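Local coordinates for SusD-like protein BACOVA_02651 (Bacteroides ovatus, PDB 5E75) that binds polysaccharide at the cell surface and probably mediates the capture of xyloglucan before its transport into the periplasm for degradation, at residues 66-71 with 497-502; 157-162 with 189-194; 164-169 with 181-186; 261-266 with 274-279; 333-338 with 349-354. All coordinates share one frame; numbering follows the deposited sequence.

Contact 1: 66-71 with 497-502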
# COMPACT_ATOMS: atom_id res chain seq x y z
N THR A 66 8.76 7.63 17.88
CA THR A 66 8.24 8.43 18.98
C THR A 66 6.98 9.16 18.55
O THR A 66 6.71 9.34 17.36
CB THR A 66 9.24 9.48 19.48
OG1 THR A 66 9.28 10.58 18.56
CG2 THR A 66 10.63 8.89 19.62
N ALA A 67 6.19 9.59 19.53
CA ALA A 67 4.92 10.27 19.26
C ALA A 67 5.08 11.60 18.54
O ALA A 67 4.11 12.09 17.96
CB ALA A 67 4.16 10.47 20.55
N LEU A 68 6.28 12.18 18.57
CA LEU A 68 6.54 13.45 17.88
C LEU A 68 6.83 13.32 16.39
O LEU A 68 6.92 14.32 15.68
CB LEU A 68 7.72 14.18 18.54
CG LEU A 68 7.38 15.17 19.65
CD1 LEU A 68 8.67 15.73 20.22
CD2 LEU A 68 6.47 16.32 19.16
N ASP A 69 6.96 12.09 15.90
CA ASP A 69 7.34 11.86 14.52
C ASP A 69 6.39 12.54 13.52
O ASP A 69 5.16 12.37 13.58
CB ASP A 69 7.40 10.36 14.26
CG ASP A 69 8.22 10.01 13.06
OD1 ASP A 69 7.74 10.25 11.93
OD2 ASP A 69 9.35 9.49 13.24
N GLU A 70 6.97 13.29 12.59
CA GLU A 70 6.19 14.04 11.61
C GLU A 70 5.38 13.13 10.69
O GLU A 70 4.35 13.52 10.16
CB GLU A 70 7.11 14.96 10.78
CG GLU A 70 8.12 14.23 9.90
CD GLU A 70 9.47 14.02 10.58
OE1 GLU A 70 9.52 13.99 11.84
OE2 GLU A 70 10.48 13.90 9.86
N ASN A 71 5.82 11.90 10.51
CA ASN A 71 5.07 10.98 9.68
C ASN A 71 3.75 10.59 10.31
O ASN A 71 2.78 10.34 9.60
CB ASN A 71 5.89 9.72 9.38
CG ASN A 71 7.05 10.01 8.47
OD1 ASN A 71 6.86 10.32 7.30
ND2 ASN A 71 8.25 9.95 9.01
N TYR A 497 -0.52 7.69 18.98
CA TYR A 497 -1.25 8.83 18.43
C TYR A 497 -0.29 10.01 18.35
O TYR A 497 0.61 10.12 19.18
CB TYR A 497 -2.49 9.14 19.29
CG TYR A 497 -3.47 7.99 19.28
CD1 TYR A 497 -4.22 7.70 18.15
CD2 TYR A 497 -3.60 7.16 20.38
CE1 TYR A 497 -5.10 6.62 18.12
CE2 TYR A 497 -4.46 6.08 20.36
CZ TYR A 497 -5.19 5.81 19.23
OH TYR A 497 -6.03 4.72 19.24
N PRO A 498 -0.44 10.87 17.34
CA PRO A 498 0.53 11.95 17.18
C PRO A 498 0.45 12.92 18.34
O PRO A 498 -0.64 13.31 18.73
CB PRO A 498 0.10 12.63 15.87
CG PRO A 498 -0.82 11.66 15.18
CD PRO A 498 -1.47 10.88 16.28
N GLU A 499 1.60 13.32 18.89
CA GLU A 499 1.63 14.11 20.12
C GLU A 499 0.83 15.40 20.01
O GLU A 499 0.10 15.74 20.94
CB GLU A 499 3.07 14.41 20.55
CG GLU A 499 3.14 15.28 21.81
CD GLU A 499 4.52 15.37 22.41
OE1 GLU A 499 5.14 14.31 22.65
OE2 GLU A 499 4.99 16.50 22.66
N SER A 500 0.94 16.10 18.89
CA SER A 500 0.24 17.37 18.73
C SER A 500 -1.27 17.17 18.77
O SER A 500 -2.00 18.01 19.30
CB SER A 500 0.66 18.06 17.43
OG SER A 500 0.41 17.24 16.30
N ASP A 501 -1.74 16.05 18.23
CA ASP A 501 -3.16 15.75 18.24
C ASP A 501 -3.64 15.34 19.63
O ASP A 501 -4.76 15.67 20.01
CB ASP A 501 -3.49 14.68 17.19
CG ASP A 501 -3.33 15.20 15.77
OD1 ASP A 501 -4.13 16.07 15.37
OD2 ASP A 501 -2.40 14.78 15.06
N VAL A 502 -2.79 14.64 20.38
CA VAL A 502 -3.14 14.27 21.76
C VAL A 502 -3.24 15.51 22.65
O VAL A 502 -4.08 15.57 23.55
CB VAL A 502 -2.12 13.26 22.35
CG1 VAL A 502 -2.45 12.92 23.79
CG2 VAL A 502 -2.09 11.98 21.50
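Ala67 and Glu499 bring the two segments together through one backbone bond and a small patch of side-chain packing. Glu499 N donates to Ala67 O over 2.9 Å, and the N-H...O angle of 162° makes the bond fairly straight, although the donor stands above the carbonyl plane (43° out of it). Glu499 opens helix 499-504 just after Pro498 at the N-cap, so Ala67 O serves an amide of the first helical turn. Beside this bond the methyl of Ala67 points at the other segment, with CB 3.8 Å from Tyr497 O and 4.1 Å from Glu499 CB. The glutamate reaches further because CG is anti to the backbone N (chi1 178°) and the chain runs on extended. Its carboxylate is thereby carried across the branched end of Leu68, with OE1 3.8 Å from Leu68 CG and OE2 equally near Leu68 CD2, a van der Waals contact without a hydrogen bond. With an alanine at Glu499 the backbone bond could survive, but Leu68 would probably lose this cover and be freer to turn. Ala67 and Leu68 are the middle residues of a type I turn, Thr66 to Asp69, that leads into helix 70-95. Asp69 caps that helix: OD1 accepts from Asn71 N at 2.9 Å on its anti lone pair and from Asn71 ND2 on its syn lone pair. The Tyr497 hydroxyl bonds to Pro130 O. Pro498 packs on Leu72, Ser73 and Trp76 of helix 70-95, and this packing, with the Ala67-Glu499 backbone bond, joins the starts of helices 70-95 and 499-504 at the surface.

Contact 2: 157-162 with 189-194. With EDO (1,2-ethanediol), chain C.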
# COMPACT_ATOMS: atom_id res chain seq x y z
N PHE A 157 -18.01 0.23 10.57
CA PHE A 157 -18.17 1.48 9.84
C PHE A 157 -17.62 1.33 8.42
O PHE A 157 -18.24 1.74 7.44
CB PHE A 157 -17.43 2.57 10.63
CG PHE A 157 -17.65 3.97 10.14
CD1 PHE A 157 -16.91 4.48 9.09
CD2 PHE A 157 -18.59 4.78 10.75
CE1 PHE A 157 -17.11 5.78 8.64
CE2 PHE A 157 -18.80 6.07 10.31
CZ PHE A 157 -18.05 6.58 9.26
N ILE A 158 -16.45 0.72 8.31
CA ILE A 158 -15.84 0.43 7.02
C ILE A 158 -16.74 -0.47 6.16
O ILE A 158 -16.99 -0.19 4.99
CB ILE A 158 -14.47 -0.25 7.23
CG1 ILE A 158 -13.43 0.72 7.80
CG2 ILE A 158 -13.93 -0.84 5.94
CD1 ILE A 158 -12.24 0.04 8.46
N ILE A 159 -17.25 -1.54 6.77
CA ILE A 159 -18.15 -2.46 6.07
C ILE A 159 -19.41 -1.74 5.56
O ILE A 159 -19.84 -1.94 4.41
CB ILE A 159 -18.50 -3.68 6.96
CG1 ILE A 159 -17.28 -4.59 7.12
CG2 ILE A 159 -19.68 -4.47 6.38
CD1 ILE A 159 -17.39 -5.57 8.28
N ASN A 160 -19.99 -0.90 6.39
CA ASN A 160 -21.20 -0.19 5.99
C ASN A 160 -20.93 0.71 4.78
O ASN A 160 -21.73 0.77 3.83
CB ASN A 160 -21.75 0.66 7.13
CG ASN A 160 -22.36 -0.17 8.25
OD1 ASN A 160 -22.52 -1.39 8.14
ND2 ASN A 160 -22.67 0.50 9.36
N ASP A 161 -19.80 1.41 4.81
CA ASP A 161 -19.42 2.29 3.71
C ASP A 161 -19.19 1.47 2.43
O ASP A 161 -19.66 1.84 1.34
CB ASP A 161 -18.14 3.06 4.02
CG ASP A 161 -18.37 4.34 4.81
OD1 ASP A 161 -19.54 4.75 4.99
OD2 ASP A 161 -17.37 4.94 5.23
N LEU A 162 -18.47 0.36 2.55
CA LEU A 162 -18.23 -0.48 1.39
C LEU A 162 -19.51 -1.10 0.83
O LEU A 162 -19.65 -1.25 -0.39
CB LEU A 162 -17.20 -1.55 1.73
CG LEU A 162 -15.80 -0.98 1.95
CD1 LEU A 162 -14.88 -2.03 2.54
CD2 LEU A 162 -15.21 -0.45 0.66
N LYS A 189 -11.05 -7.96 1.34
CA LYS A 189 -9.87 -7.77 2.17
C LYS A 189 -10.25 -7.45 3.61
O LYS A 189 -9.61 -7.91 4.55
CB LYS A 189 -8.95 -6.66 1.61
CG LYS A 189 -8.30 -7.00 0.29
CD LYS A 189 -7.37 -5.90 -0.15
CE LYS A 189 -6.23 -5.67 0.81
NZ LYS A 189 -5.21 -4.75 0.21
N VAL A 190 -11.29 -6.64 3.78
CA VAL A 190 -11.76 -6.25 5.11
C VAL A 190 -12.32 -7.46 5.88
O VAL A 190 -11.98 -7.67 7.04
CB VAL A 190 -12.78 -5.09 5.01
CG1 VAL A 190 -13.40 -4.80 6.36
CG2 VAL A 190 -12.10 -3.84 4.48
N TYR A 191 -13.18 -8.25 5.23
CA TYR A 191 -13.70 -9.45 5.88
C TYR A 191 -12.58 -10.43 6.23
O TYR A 191 -12.57 -11.01 7.33
CB TYR A 191 -14.76 -10.12 5.02
CG TYR A 191 -16.14 -9.53 5.15
CD1 TYR A 191 -16.79 -9.48 6.38
CD2 TYR A 191 -16.79 -9.01 4.06
CE1 TYR A 191 -18.05 -8.95 6.51
CE2 TYR A 191 -18.07 -8.48 4.17
CZ TYR A 191 -18.68 -8.44 5.41
OH TYR A 191 -19.96 -7.92 5.55
N LEU A 192 -11.62 -10.62 5.33
CA LEU A 192 -10.50 -11.49 5.64
C LEU A 192 -9.71 -10.96 6.84
O LEU A 192 -9.34 -11.73 7.75
CB LEU A 192 -9.57 -11.70 4.44
CG LEU A 192 -8.34 -12.59 4.67
CD1 LEU A 192 -8.75 -14.01 5.07
CD2 LEU A 192 -7.47 -12.59 3.43
N ALA A 193 -9.48 -9.64 6.87
CA ALA A 193 -8.75 -9.04 7.98
C ALA A 193 -9.51 -9.18 9.29
O ALA A 193 -8.91 -9.41 10.33
CB ALA A 193 -8.46 -7.55 7.69
N ARG A 194 -10.84 -9.03 9.25
CA ARG A 194 -11.62 -9.15 10.47
C ARG A 194 -11.69 -10.59 10.99
O ARG A 194 -11.78 -10.81 12.20
CB ARG A 194 -13.04 -8.58 10.28
CG ARG A 194 -13.76 -8.40 11.62
CD ARG A 194 -15.13 -7.77 11.51
NE ARG A 194 -16.11 -8.66 10.91
CZ ARG A 194 -17.40 -8.39 10.81
NH1 ARG A 194 -17.87 -7.25 11.30
NH2 ARG A 194 -18.21 -9.28 10.25
C1 EDO C . -7.26 -1.22 1.37
O1 EDO C . -6.06 -1.93 1.68
C2 EDO C . -7.07 0.28 1.58
O2 EDO C . -7.32 0.65 2.94
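Ile159 is the main bump of this buried contact, set among Val190, Tyr191 and Arg194. Its CG1 methylene lies 4.0 Å from Val190 CG1, its CG2 methyl meets Tyr191 OH at 3.6 Å, and its CD1 tip sits over one face of the Arg194 guanidinium, 3.5 Å from NH1. That same CD1 comes obliquely to the tyrosine ring, 3.9 Å from CE1. Arg194 curls into position by a bend at chi3 (71°), and NH2 is held by a salt bridge to Asp207 of helix 205-221, which helps to fix the plane that the isoleucine covers. The reciprocal bump is Val190, whose two methyls enter the hollow between Ile158, Ile159 and Leu162. With CG1 anti to the backbone N (chi1 173°), CG2 is placed between Ile158 CG2 and Leu162 CD1, each 3.8 Å away. No hydrogen bond crosses, so fit of shape carries the interface. The axes of the two short helical segments approach to 10.8 Å at 159°, nearly antiparallel, a spacing that leaves room for these branched side chains. Such an antiparallel helix pair is characteristic of the TPR-related helical scaffold of the SusD family.

Contact 3: 164-169 with 181-186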
# COMPACT_ATOMS: atom_id res chain seq x y z
N TYR A 164 -22.45 0.25 0.77
CA TYR A 164 -23.10 1.27 -0.04
C TYR A 164 -22.40 1.39 -1.38
O TYR A 164 -23.04 1.49 -2.42
CB TYR A 164 -23.13 2.62 0.68
CG TYR A 164 -23.92 3.67 -0.08
CD1 TYR A 164 -23.34 4.41 -1.11
CD2 TYR A 164 -25.26 3.90 0.21
CE1 TYR A 164 -24.07 5.35 -1.83
CE2 TYR A 164 -25.99 4.86 -0.50
CZ TYR A 164 -25.38 5.57 -1.51
OH TYR A 164 -26.06 6.50 -2.24
N ALA A 165 -21.07 1.37 -1.38
CA ALA A 165 -20.33 1.51 -2.62
C ALA A 165 -20.53 0.32 -3.55
O ALA A 165 -20.63 0.49 -4.76
CB ALA A 165 -18.84 1.73 -2.34
N VAL A 166 -20.58 -0.89 -2.99
CA VAL A 166 -20.86 -2.07 -3.81
C VAL A 166 -22.22 -1.90 -4.52
O VAL A 166 -22.36 -2.22 -5.69
CB VAL A 166 -20.87 -3.37 -2.97
CG1 VAL A 166 -21.47 -4.57 -3.76
CG2 VAL A 166 -19.45 -3.69 -2.49
N ASP A 167 -23.21 -1.41 -3.78
CA ASP A 167 -24.56 -1.29 -4.32
C ASP A 167 -24.76 -0.11 -5.27
O ASP A 167 -25.71 -0.12 -6.07
CB ASP A 167 -25.57 -1.20 -3.19
CG ASP A 167 -25.69 -2.50 -2.41
OD1 ASP A 167 -25.36 -3.57 -2.96
OD2 ASP A 167 -26.12 -2.43 -1.24
N ASN A 168 -23.91 0.91 -5.19
CA ASN A 168 -24.17 2.14 -5.93
C ASN A 168 -23.10 2.60 -6.92
O ASN A 168 -23.25 3.63 -7.58
CB ASN A 168 -24.47 3.26 -4.95
CG ASN A 168 -25.80 3.07 -4.25
OD1 ASN A 168 -26.85 3.40 -4.80
ND2 ASN A 168 -25.76 2.53 -3.05
N LEU A 169 -22.01 1.86 -7.02
CA LEU A 169 -21.07 2.08 -8.12
C LEU A 169 -21.45 1.14 -9.25
O LEU A 169 -22.08 0.11 -9.03
CB LEU A 169 -19.63 1.80 -7.67
CG LEU A 169 -19.05 2.76 -6.63
CD1 LEU A 169 -17.72 2.22 -6.15
CD2 LEU A 169 -18.89 4.18 -7.19
N TRP A 181 -16.43 -3.36 -8.66
CA TRP A 181 -15.41 -4.40 -8.48
C TRP A 181 -14.35 -3.96 -7.48
O TRP A 181 -13.88 -4.79 -6.68
CB TRP A 181 -14.74 -4.76 -9.81
CG TRP A 181 -15.70 -5.19 -10.87
CD1 TRP A 181 -15.93 -4.55 -12.05
CD2 TRP A 181 -16.55 -6.34 -10.85
NE1 TRP A 181 -16.89 -5.23 -12.77
CE2 TRP A 181 -17.28 -6.32 -12.06
CE3 TRP A 181 -16.77 -7.38 -9.94
CZ2 TRP A 181 -18.22 -7.30 -12.38
CZ3 TRP A 181 -17.70 -8.36 -10.27
CH2 TRP A 181 -18.41 -8.30 -11.47
N ALA A 182 -13.97 -2.69 -7.51
CA ALA A 182 -13.03 -2.17 -6.53
C ALA A 182 -13.61 -2.26 -5.12
O ALA A 182 -12.94 -2.69 -4.19
CB ALA A 182 -12.66 -0.73 -6.86
N ALA A 183 -14.87 -1.86 -4.96
CA ALA A 183 -15.51 -1.93 -3.65
C ALA A 183 -15.61 -3.37 -3.15
O ALA A 183 -15.35 -3.64 -1.98
CB ALA A 183 -16.90 -1.28 -3.69
N LYS A 184 -15.97 -4.30 -4.02
CA LYS A 184 -16.04 -5.70 -3.64
C LYS A 184 -14.66 -6.24 -3.24
O LYS A 184 -14.54 -7.02 -2.29
CB LYS A 184 -16.62 -6.55 -4.77
CG LYS A 184 -18.08 -6.30 -5.07
CD LYS A 184 -18.58 -7.12 -6.26
CE LYS A 184 -20.08 -6.91 -6.46
NZ LYS A 184 -20.58 -7.58 -7.70
N GLY A 185 -13.62 -5.84 -3.97
CA GLY A 185 -12.27 -6.28 -3.66
C GLY A 185 -11.78 -5.80 -2.31
O GLY A 185 -11.19 -6.56 -1.53
N ILE A 186 -12.02 -4.52 -2.01
CA ILE A 186 -11.66 -4.00 -0.69
C ILE A 186 -12.47 -4.70 0.40
O ILE A 186 -11.94 -5.07 1.44
CB ILE A 186 -11.85 -2.46 -0.59
CG1 ILE A 186 -11.00 -1.73 -1.64
CG2 ILE A 186 -11.52 -1.95 0.81
CD1 ILE A 186 -9.57 -1.64 -1.37
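Val166 and Ala183 meet near the closed end of an antiparallel helical hairpin, in which helices 151-168 and 180-195 are joined by a short connection, as expected in the TPR-related scaffold of SusD proteins. The axes of the short segments come within 8.2 Å at an angle of 152°, and the small side chains of Ala183 and Ala165 are consistent with so close an approach. The Ala183 methyl takes the middle place: CB is 3.8 Å from Ala165 CB, 3.7 Å from Val166 CG2 and, more loosely, 4.4 Å from Leu169 CD1. Both branches of Val166 are engaged. CG1 is anti to the backbone N (chi1 167°) and meets the aliphatic chain of Lys184 3.8 Å from CE, while CG2 touches the Ala183 methyl and also the root of the lysine chain. The lysine runs extended beyond CG and passes the valine at about a right angle, so that its methylene groups do the touching while NZ reaches a salt bridge with Asp217. An alanine in place of Val166 would probably lose the valine's contact with the Lys184 chain and open a gap beside the Ala183 methyl. On the far side of the first helix, Asn168 ND2 bonds back to Tyr164 O at 3.0 Å and stands over the centre of the Tyr164 ring, closing the last turn. The pair sits between two further helices: Tyr164 rests on Thr107, Ile110 and Arg114 of helix 103-125, and Trp181 and Lys184 lie against Val218 of helix 205-221.

Contact 4: 261-266 with 274-279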
# COMPACT_ATOMS: atom_id res chain seq x y z
N THR A 261 4.40 13.73 -5.08
CA THR A 261 5.65 14.40 -4.75
C THR A 261 6.79 13.49 -4.31
O THR A 261 7.82 13.98 -3.85
CB THR A 261 5.43 15.49 -3.67
OG1 THR A 261 4.86 14.92 -2.49
CG2 THR A 261 4.51 16.54 -4.18
N LEU A 262 6.65 12.18 -4.51
CA LEU A 262 7.60 11.20 -3.99
C LEU A 262 8.85 10.99 -4.84
O LEU A 262 9.77 10.34 -4.37
CB LEU A 262 6.91 9.86 -3.82
CG LEU A 262 5.87 9.78 -2.69
CD1 LEU A 262 5.16 8.43 -2.75
CD2 LEU A 262 6.50 10.04 -1.32
N LEU A 263 8.87 11.50 -6.07
CA LEU A 263 9.92 11.16 -7.05
C LEU A 263 11.32 11.26 -6.48
O LEU A 263 12.14 10.33 -6.59
CB LEU A 263 9.77 12.04 -8.31
CG LEU A 263 10.53 11.78 -9.63
CD1 LEU A 263 11.97 12.25 -9.59
CD2 LEU A 263 10.46 10.32 -10.00
N SER A 264 11.62 12.40 -5.86
CA SER A 264 12.97 12.69 -5.44
C SER A 264 13.39 11.91 -4.19
O SER A 264 14.58 11.68 -3.96
CB SER A 264 13.12 14.20 -5.21
OG SER A 264 12.90 14.91 -6.42
N ASP A 265 12.41 11.50 -3.39
CA ASP A 265 12.69 10.72 -2.19
C ASP A 265 12.87 9.22 -2.48
O ASP A 265 13.40 8.50 -1.65
CB ASP A 265 11.59 10.93 -1.15
CG ASP A 265 11.68 12.30 -0.48
OD1 ASP A 265 12.62 12.52 0.31
OD2 ASP A 265 10.82 13.15 -0.73
N LEU A 266 12.43 8.78 -3.66
CA LEU A 266 12.55 7.39 -4.07
C LEU A 266 13.76 7.15 -4.98
O LEU A 266 14.44 6.13 -4.88
CB LEU A 266 11.29 6.93 -4.80
CG LEU A 266 9.97 6.99 -4.01
CD1 LEU A 266 8.81 6.55 -4.89
CD2 LEU A 266 10.04 6.14 -2.75
N GLY A 274 16.80 11.26 -15.63
CA GLY A 274 17.06 12.17 -16.74
C GLY A 274 17.65 13.50 -16.28
O GLY A 274 17.46 14.54 -16.95
N GLY A 275 18.32 13.50 -15.14
CA GLY A 275 18.94 14.71 -14.62
C GLY A 275 18.11 15.45 -13.58
O GLY A 275 18.58 16.42 -12.99
N VAL A 276 16.88 15.02 -13.35
CA VAL A 276 16.01 15.65 -12.36
C VAL A 276 16.55 15.39 -10.94
O VAL A 276 16.92 14.26 -10.60
CB VAL A 276 14.57 15.11 -12.51
CG1 VAL A 276 13.72 15.44 -11.29
CG2 VAL A 276 13.95 15.67 -13.79
N ASN A 277 16.56 16.42 -10.09
CA ASN A 277 17.12 16.33 -8.75
C ASN A 277 16.43 15.25 -7.92
O ASN A 277 15.21 15.11 -7.96
CB ASN A 277 17.01 17.67 -8.03
CG ASN A 277 17.86 18.75 -8.68
OD1 ASN A 277 18.95 18.48 -9.19
ND2 ASN A 277 17.36 19.97 -8.67
N CYS A 278 17.23 14.51 -7.16
CA CYS A 278 16.72 13.44 -6.29
C CYS A 278 17.75 13.16 -5.22
O CYS A 278 18.88 13.64 -5.31
CB CYS A 278 16.41 12.19 -7.12
SG CYS A 278 17.82 11.54 -7.98
N TRP A 279 17.39 12.39 -4.19
CA TRP A 279 18.25 12.25 -3.02
C TRP A 279 17.97 11.00 -2.18
O TRP A 279 18.28 10.96 -0.99
CB TRP A 279 18.12 13.50 -2.15
CG TRP A 279 16.69 13.91 -1.90
CD1 TRP A 279 15.82 13.37 -0.99
CD2 TRP A 279 15.98 14.97 -2.55
NE1 TRP A 279 14.61 14.03 -1.05
CE2 TRP A 279 14.68 15.01 -2.00
CE3 TRP A 279 16.32 15.89 -3.56
CZ2 TRP A 279 13.71 15.94 -2.42
CZ3 TRP A 279 15.36 16.80 -3.98
CH2 TRP A 279 14.07 16.82 -3.41
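Ser264 OG is held from two directions: it donates to Asn277 O at 2.8 Å and accepts from the backbone N of Met349, which fixes its rotation and leaves the hydroxyl well satisfied in a buried place. The same residue takes a second bond from the opposing loop, since Trp279 N donates to Ser264 O at 2.9 Å, in the carbonyl plane and with an N-H...O angle of 156°. Two residues of the loop 274-279 thus engage one residue of helix 263-266. The indole then folds back over it. Trp279 CG lies between its own backbone N and carbonyl carbon (chi1 47°), and this brings the six-membered ring across Ser264 CB. The CB atom is 3.4 Å from the ring centroid and close to the ring normal, a CH-pi contact over one face. At the ring edge NE1 donates to Asp265 OD1 over 2.8 Å. The oxygen lies near the indole plane, yet the indole N-H meets the carboxylate from above, as the two planes stand 82° apart. Away from the polar groups, Leu263 CD1 touches Val276 CG1 at 4.0 Å, with the side chains at about a right angle. The tryptophan is accordingly fixed at three points, backbone N-H, ring face and ring N-H, although it is exposed. The contact thus combines three directional hydrogen bonds with a CH-pi contact and a small apolar touch: the bonds at Trp279 N and NE1 probably fix how the ring is turned, and the negative charge of Asp265, which also has a long and weak ion pair to Arg38, would probably strengthen the indole bond.

Contact 5: 333-338 with 349-354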
# COMPACT_ATOMS: atom_id res chain seq x y z
N GLY A 333 8.30 3.05 -8.63
CA GLY A 333 8.08 4.45 -8.31
C GLY A 333 9.11 5.38 -8.91
O GLY A 333 9.02 6.60 -8.73
N VAL A 334 10.08 4.83 -9.64
CA VAL A 334 11.16 5.59 -10.27
C VAL A 334 11.01 5.31 -11.76
O VAL A 334 11.54 4.32 -12.28
CB VAL A 334 12.52 5.14 -9.71
CG1 VAL A 334 13.68 5.83 -10.43
CG2 VAL A 334 12.58 5.43 -8.23
N PRO A 335 10.26 6.16 -12.47
CA PRO A 335 9.83 5.82 -13.83
C PRO A 335 10.80 6.25 -14.93
O PRO A 335 10.49 6.09 -16.12
CB PRO A 335 8.52 6.58 -13.96
CG PRO A 335 8.75 7.81 -13.17
CD PRO A 335 9.56 7.36 -11.97
N GLY A 336 11.95 6.77 -14.54
CA GLY A 336 12.93 7.25 -15.50
C GLY A 336 12.88 8.76 -15.67
O GLY A 336 12.30 9.49 -14.86
N GLY A 337 13.50 9.23 -16.75
CA GLY A 337 13.52 10.65 -17.04
C GLY A 337 12.29 11.11 -17.80
O GLY A 337 11.43 10.33 -18.20
N PRO A 338 12.20 12.42 -18.00
CA PRO A 338 11.07 13.01 -18.72
C PRO A 338 10.79 12.34 -20.07
O PRO A 338 9.62 12.21 -20.45
CB PRO A 338 11.52 14.45 -18.92
CG PRO A 338 12.45 14.72 -17.81
CD PRO A 338 13.16 13.44 -17.54
N MET A 349 10.39 16.30 -7.29
CA MET A 349 9.24 16.04 -6.46
C MET A 349 7.95 15.99 -7.28
O MET A 349 6.91 16.50 -6.85
CB MET A 349 9.14 17.07 -5.32
CG MET A 349 10.34 16.99 -4.39
SD MET A 349 10.31 18.19 -3.03
CE MET A 349 11.39 19.46 -3.64
N ASN A 350 8.00 15.37 -8.45
CA ASN A 350 6.82 15.30 -9.32
C ASN A 350 6.89 14.08 -10.23
O ASN A 350 7.55 14.09 -11.28
CB ASN A 350 6.69 16.58 -10.15
CG ASN A 350 5.30 16.77 -10.70
OD1 ASN A 350 4.54 15.81 -10.82
ND2 ASN A 350 4.95 18.01 -11.02
N SER A 351 6.21 13.02 -9.80
CA SER A 351 6.16 11.76 -10.53
C SER A 351 4.84 11.64 -11.27
O SER A 351 3.80 12.00 -10.73
CB SER A 351 6.24 10.59 -9.55
OG SER A 351 5.98 9.37 -10.23
N PRO A 352 4.87 11.09 -12.49
CA PRO A 352 3.65 10.87 -13.27
C PRO A 352 2.90 9.58 -12.92
O PRO A 352 1.84 9.32 -13.48
CB PRO A 352 4.20 10.78 -14.70
CG PRO A 352 5.50 10.15 -14.54
CD PRO A 352 6.07 10.71 -13.25
N LEU A 353 3.43 8.78 -12.01
CA LEU A 353 2.78 7.53 -11.67
C LEU A 353 1.63 7.73 -10.71
O LEU A 353 1.70 8.52 -9.76
CB LEU A 353 3.79 6.58 -11.04
CG LEU A 353 4.99 6.25 -11.91
CD1 LEU A 353 5.97 5.44 -11.11
CD2 LEU A 353 4.59 5.50 -13.16
N ASN A 354 0.55 6.99 -10.95
CA ASN A 354 -0.49 6.89 -9.94
C ASN A 354 0.02 6.11 -8.73
O ASN A 354 1.05 5.40 -8.82
CB ASN A 354 -1.72 6.17 -10.51
CG ASN A 354 -2.56 7.05 -11.41
OD1 ASN A 354 -2.40 8.27 -11.45
ND2 ASN A 354 -3.48 6.43 -12.12
O HOH W 1 6.58 7.75 -8.18
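Pro335 and Leu353 supply most of the apolar packing between these two irregular segments. Leu353 CG is anti to its carbonyl carbon (chi1 -58°), which carries CD1 to Pro335 CB at 4.0 Å and to Gly333 CA at 3.6 Å. The backbone angles of Gly333, with positive phi, by themselves call for glycine, since a CB would be jammed against the preceding carbonyl O. Pro335 also leans its ring on a second proline, with CG 3.9 Å from Pro352 CD. Pro335, Pro352 and Leu353 are buried in the long connection between strands 321-322 and 355-359, within the SusD family part of the chain, where the ST turn at Ser351 shapes the second segment: Ser351 OG accepts from Leu353 N at 3.2 Å, an almost straight bond (168°) that helps to present the leucine to Pro335. Polar contact across the pair is indirect. A water donates to Gly333 O at 2.8 Å and is hydrogen-bonded to Ser351 OG at 2.7 Å, bridging a backbone carbonyl and a hydroxyl that do not bond directly. Beyond the segments, Pro352 O and Leu353 O accept from Asn239 ND2 and Asn260 ND2, while Leu263 of helix 263-266 packs against Pro335 and Ser351.

In the fold
From the N terminus, contact 1 opens first, at 66-71, and closes last, at 497-502, so its loop encloses all the others and ties the start of helix 70-95 to the C-terminal helix 499-504. Inside it, contact 3 nests within contact 2; both join helices 151-168 and 180-195, with centres 11 Å apart, and Leu162 packs on Ile186 between them. Contacts 4 and 5 follow in series and do not cross. Their centres lie 8 Å apart, and Thr261 CG2 packs on Met349 O where the two adjoin, linking the surroundings of helix 263-266 to the approach to strand 355-359. Contacts 2 and 4 occupy opposite sides of the chain's centre, with centres about 36 Å apart.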